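Local coordinates for uncharacterized protein lp_2219 (Lactobacillus plantarum, PDB 3HFQ), which is of unknown function but belongs to the lactonase family of seven-bladed beta-propellers and may act as a lactonase, at residues 153-158 against 190-195. The protein carries 1 engineered substitution. Sequence-based numbering, arbitrary orientation.
With PO4 (phosphate ion), chain C.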
ATOM      1  N   ARG A 153       8.242  14.698  -5.020  1.00 10.37           N
ATOM      2  CA  ARG A 153       7.751  15.407  -3.853  1.00 10.08           C
ATOM      3  C   ARG A 153       7.100  14.242  -3.098  1.00 10.89           C
ATOM      4  O   ARG A 153       7.108  13.115  -3.600  1.00 12.29           O
ATOM      5  CB  ARG A 153       6.714  16.461  -4.242  1.00 10.63           C
ATOM      6  CG  ARG A 153       7.252  17.564  -5.162  1.00 10.17           C
ATOM      7  CD  ARG A 153       6.155  18.577  -5.454  1.00  8.80           C
ATOM      8  NE  ARG A 153       6.415  19.391  -6.644  1.00 11.27           N
ATOM      9  CZ  ARG A 153       6.876  20.639  -6.629  1.00 15.14           C
ATOM     10  NH1 ARG A 153       7.145  21.244  -5.481  1.00 13.68           N
ATOM     11  NH2 ARG A 153       7.044  21.296  -7.773  1.00 12.46           N
ATOM     12  N   LEU A 154       6.549  14.482  -1.914  1.00 11.28           N
ATOM     13  CA  LEU A 154       5.941  13.394  -1.153  1.00  9.12           C
ATOM     14  C   LEU A 154       4.447  13.591  -0.957  1.00 10.69           C
ATOM     15  O   LEU A 154       4.013  14.597  -0.403  1.00 12.53           O
ATOM     16  CB  LEU A 154       6.607  13.255   0.224  1.00  6.63           C
ATOM     17  CG  LEU A 154       6.199  12.025   1.044  1.00  7.76           C
ATOM     18  CD1 LEU A 154       6.943  10.799   0.505  1.00  8.82           C
ATOM     19  CD2 LEU A 154       6.537  12.230   2.530  1.00  6.21           C
ATOM     20  N   ALA A 155       3.665  12.627  -1.426  1.00  8.70           N
ATOM     21  CA  ALA A 155       2.218  12.680  -1.275  1.00 10.74           C
ATOM     22  C   ALA A 155       1.900  12.007   0.053  1.00 10.59           C
ATOM     23  O   ALA A 155       2.327  10.877   0.297  1.00 10.02           O
ATOM     24  CB  ALA A 155       1.541  11.942  -2.421  1.00  9.97           C
ATOM     25  N   VAL A 156       1.163  12.709   0.908  1.00  8.10           N
ATOM     26  CA  VAL A 156       0.794  12.204   2.229  1.00 10.83           C
ATOM     27  C   VAL A 156      -0.728  12.262   2.362  1.00  9.52           C
ATOM     28  O   VAL A 156      -1.323  13.330   2.266  1.00 10.89           O
ATOM     29  CB  VAL A 156       1.470  13.055   3.337  1.00 10.77           C
ATOM     30  CG1 VAL A 156       1.057  12.560   4.723  1.00  7.07           C
ATOM     31  CG2 VAL A 156       2.989  12.985   3.181  1.00  7.43           C
ATOM     32  N   ILE A 157      -1.349  11.108   2.587  1.00  9.06           N
ATOM     33  CA  ILE A 157      -2.807  11.029   2.677  1.00  9.79           C
ATOM     34  C   ILE A 157      -3.357  10.915   4.094  1.00 10.30           C
ATOM     35  O   ILE A 157      -2.955  10.040   4.853  1.00 10.54           O
ATOM     36  CB  ILE A 157      -3.319   9.826   1.856  1.00 10.34           C
ATOM     37  CG1 ILE A 157      -2.797   9.928   0.420  1.00  6.91           C
ATOM     38  CG2 ILE A 157      -4.841   9.783   1.878  1.00 13.73           C
ATOM     39  CD1 ILE A 157      -3.086   8.700  -0.426  1.00  7.04           C
ATOM     40  N   ASP A 158      -4.298  11.794   4.435  1.00 11.19           N
ATOM     41  CA  ASP A 158      -4.917  11.796   5.755  1.00 11.15           C
ATOM     42  C   ASP A 158      -6.359  11.303   5.630  1.00 12.54           C
ATOM     43  O   ASP A 158      -7.244  12.035   5.186  1.00 10.87           O
ATOM     44  CB  ASP A 158      -4.907  13.212   6.343  1.00 15.30           C
ATOM     45  CG  ASP A 158      -5.245  13.237   7.824  1.00 13.40           C
ATOM     46  OD1 ASP A 158      -6.061  12.408   8.270  1.00 12.48           O
ATOM     47  OD2 ASP A 158      -4.703  14.101   8.544  1.00 15.54           O
ATOM     48  N   ARG A 190      -7.241   6.889   1.282  1.00 10.48           N
ATOM     49  CA  ARG A 190      -6.304   5.950   1.896  1.00 10.42           C
ATOM     50  C   ARG A 190      -4.972   5.825   1.164  1.00 11.47           C
ATOM     51  O   ARG A 190      -3.922   6.174   1.710  1.00  8.50           O
ATOM     52  CB  ARG A 190      -6.976   4.577   1.999  1.00  8.30           C
ATOM     53  CG  ARG A 190      -6.242   3.548   2.864  1.00 10.33           C
ATOM     54  CD  ARG A 190      -7.022   2.233   2.864  1.00  8.93           C
ATOM     55  NE  ARG A 190      -6.460   1.231   3.766  1.00 12.83           N
ATOM     56  CZ  ARG A 190      -5.448   0.421   3.466  1.00 13.39           C
ATOM     57  NH1 ARG A 190      -4.865   0.480   2.272  1.00 11.79           N
ATOM     58  NH2 ARG A 190      -5.024  -0.461   4.363  1.00 12.75           N
ATOM     59  N   HIS A 191      -5.023   5.307  -0.062  1.00 11.34           N
ATOM     60  CA  HIS A 191      -3.834   5.120  -0.895  1.00 11.87           C
ATOM     61  C   HIS A 191      -4.084   5.698  -2.285  1.00 10.67           C
ATOM     62  O   HIS A 191      -5.230   5.905  -2.683  1.00  9.71           O
ATOM     63  CB  HIS A 191      -3.510   3.630  -1.087  1.00  9.66           C
ATOM     64  CG  HIS A 191      -2.822   2.987   0.085  1.00 12.27           C
ATOM     65  ND1 HIS A 191      -2.190   1.762  -0.027  1.00 10.38           N
ATOM     66  CD2 HIS A 191      -2.678   3.375   1.363  1.00 11.11           C
ATOM     67  CE1 HIS A 191      -1.685   1.432   1.146  1.00 10.07           C
ATOM     68  NE2 HIS A 191      -1.961   2.386   2.014  1.00 10.22           N
ATOM     69  N   LEU A 192      -3.006   5.940  -3.020  1.00 10.46           N
ATOM     70  CA  LEU A 192      -3.103   6.446  -4.386  1.00 10.29           C
ATOM     71  C   LEU A 192      -1.979   5.843  -5.217  1.00 11.64           C
ATOM     72  O   LEU A 192      -1.055   5.229  -4.680  1.00  9.72           O
ATOM     73  CB  LEU A 192      -3.024   7.982  -4.418  1.00  9.36           C
ATOM     74  CG  LEU A 192      -1.766   8.761  -4.014  1.00  9.29           C
ATOM     75  CD1 LEU A 192      -0.651   8.583  -5.046  1.00  9.73           C
ATOM     76  CD2 LEU A 192      -2.130  10.238  -3.916  1.00 11.19           C
ATOM     77  N   VAL A 193      -2.072   6.009  -6.532  1.00  9.75           N
ATOM     78  CA  VAL A 193      -1.058   5.504  -7.445  1.00  9.35           C
ATOM     79  C   VAL A 193      -1.033   6.437  -8.654  1.00 13.97           C
ATOM     80  O   VAL A 193      -2.082   6.870  -9.132  1.00 10.38           O
ATOM     81  CB  VAL A 193      -1.371   4.046  -7.894  1.00  9.33           C
ATOM     82  CG1 VAL A 193      -2.687   3.994  -8.676  1.00  5.31           C
ATOM     83  CG2 VAL A 193      -0.223   3.502  -8.725  1.00 11.15           C
ATOM     84  N   PHE A 194       0.167   6.767  -9.126  1.00 11.47           N
ATOM     85  CA  PHE A 194       0.324   7.658 -10.271  1.00 12.97           C
ATOM     86  C   PHE A 194       0.421   6.904 -11.588  1.00 13.66           C
ATOM     87  O   PHE A 194       0.865   5.755 -11.630  1.00 10.19           O
ATOM     88  CB  PHE A 194       1.590   8.518 -10.125  1.00 10.87           C
ATOM     89  CG  PHE A 194       1.419   9.721  -9.244  1.00 12.08           C
ATOM     90  CD1 PHE A 194       1.673   9.648  -7.881  1.00 11.84           C
ATOM     91  CD2 PHE A 194       1.011  10.935  -9.785  1.00 13.22           C
ATOM     92  CE1 PHE A 194       1.528  10.773  -7.067  1.00 12.85           C
ATOM     93  CE2 PHE A 194       0.863  12.066  -8.978  1.00 12.02           C
ATOM     94  CZ  PHE A 194       1.120  11.985  -7.624  1.00  9.65           C
ATOM     95  N   SER A 195       0.015   7.573 -12.661  1.00 12.03           N
ATOM     96  CA  SER A 195       0.075   7.008 -14.002  1.00 12.94           C
ATOM     97  C   SER A 195       1.534   7.028 -14.449  1.00 11.30           C
ATOM     98  O   SER A 195       2.339   7.797 -13.926  1.00 10.81           O
ATOM     99  CB  SER A 195      -0.767   7.847 -14.967  1.00 13.24           C
ATOM    100  OG  SER A 195      -0.250   9.168 -15.069  1.00 16.59           O
TER
HETATM  101  P   PO4 C 402      -7.359   0.804   7.653  1.00 18.55           P
HETATM  102  O1  PO4 C 402      -8.381  -0.040   8.503  1.00 21.26           O
HETATM  103  O2  PO4 C 402      -7.212   0.169   6.219  1.00 16.27           O
HETATM  104  O3  PO4 C 402      -7.875   2.289   7.525  1.00 26.00           O
HETATM  105  O4  PO4 C 402      -5.951   0.800   8.364  1.00 24.62           O
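Ile157 rests on the backbone of Arg190 and His191 and against the side chain of Leu192, joining two neighbouring blades of a seven-bladed beta-propeller. Strand 154-158 is second in its four-stranded blade and residues 190-194 lie on the innermost strand, 189-194, of the next; the axes of the short segments approach to 7.0 Å with 150° between their N-to-C directions, roughly antiparallel but face to face rather than as partners in one sheet.

The apolar contact is carried by Ile157. With CG1 beside the backbone N (chi1 -55°) and the chain then extended, CD1 reaches Leu192 CG at 3.8 Å. Farther along, Ala155 CB meets Leu192 CD2 at 4.3 Å, while Tyr145 and Leu203 add to the same interblade layer. Ile157 CD1 also lies 3.4 Å from Arg190 O, a buried carbonyl oxygen without a hydrogen-bonding partner, with CG2 close to the same oxygen. An alanine in place of Ile157 would probably open a gap between the blades beside Leu192 and remove most of the apolar cover, CG2 and CD1, from this carbonyl.

The polar contacts belong to Arg190, whose extended side chain leaves the interface. Its guanidinium meets a phosphate ion, probably from the crystallisation liquor, which His144 and Arg259 also bind; Glu206 forms a salt bridge with NE. Arg190 NH1 covers one face of the neighbouring His191 ring, centred on it at a height of 3.4 Å. At the guanidinium edge, phosphate O2 lies in plane and accepts hydrogen bonds from Arg190 NE at 2.8 Å and NH2 at 2.9 Å.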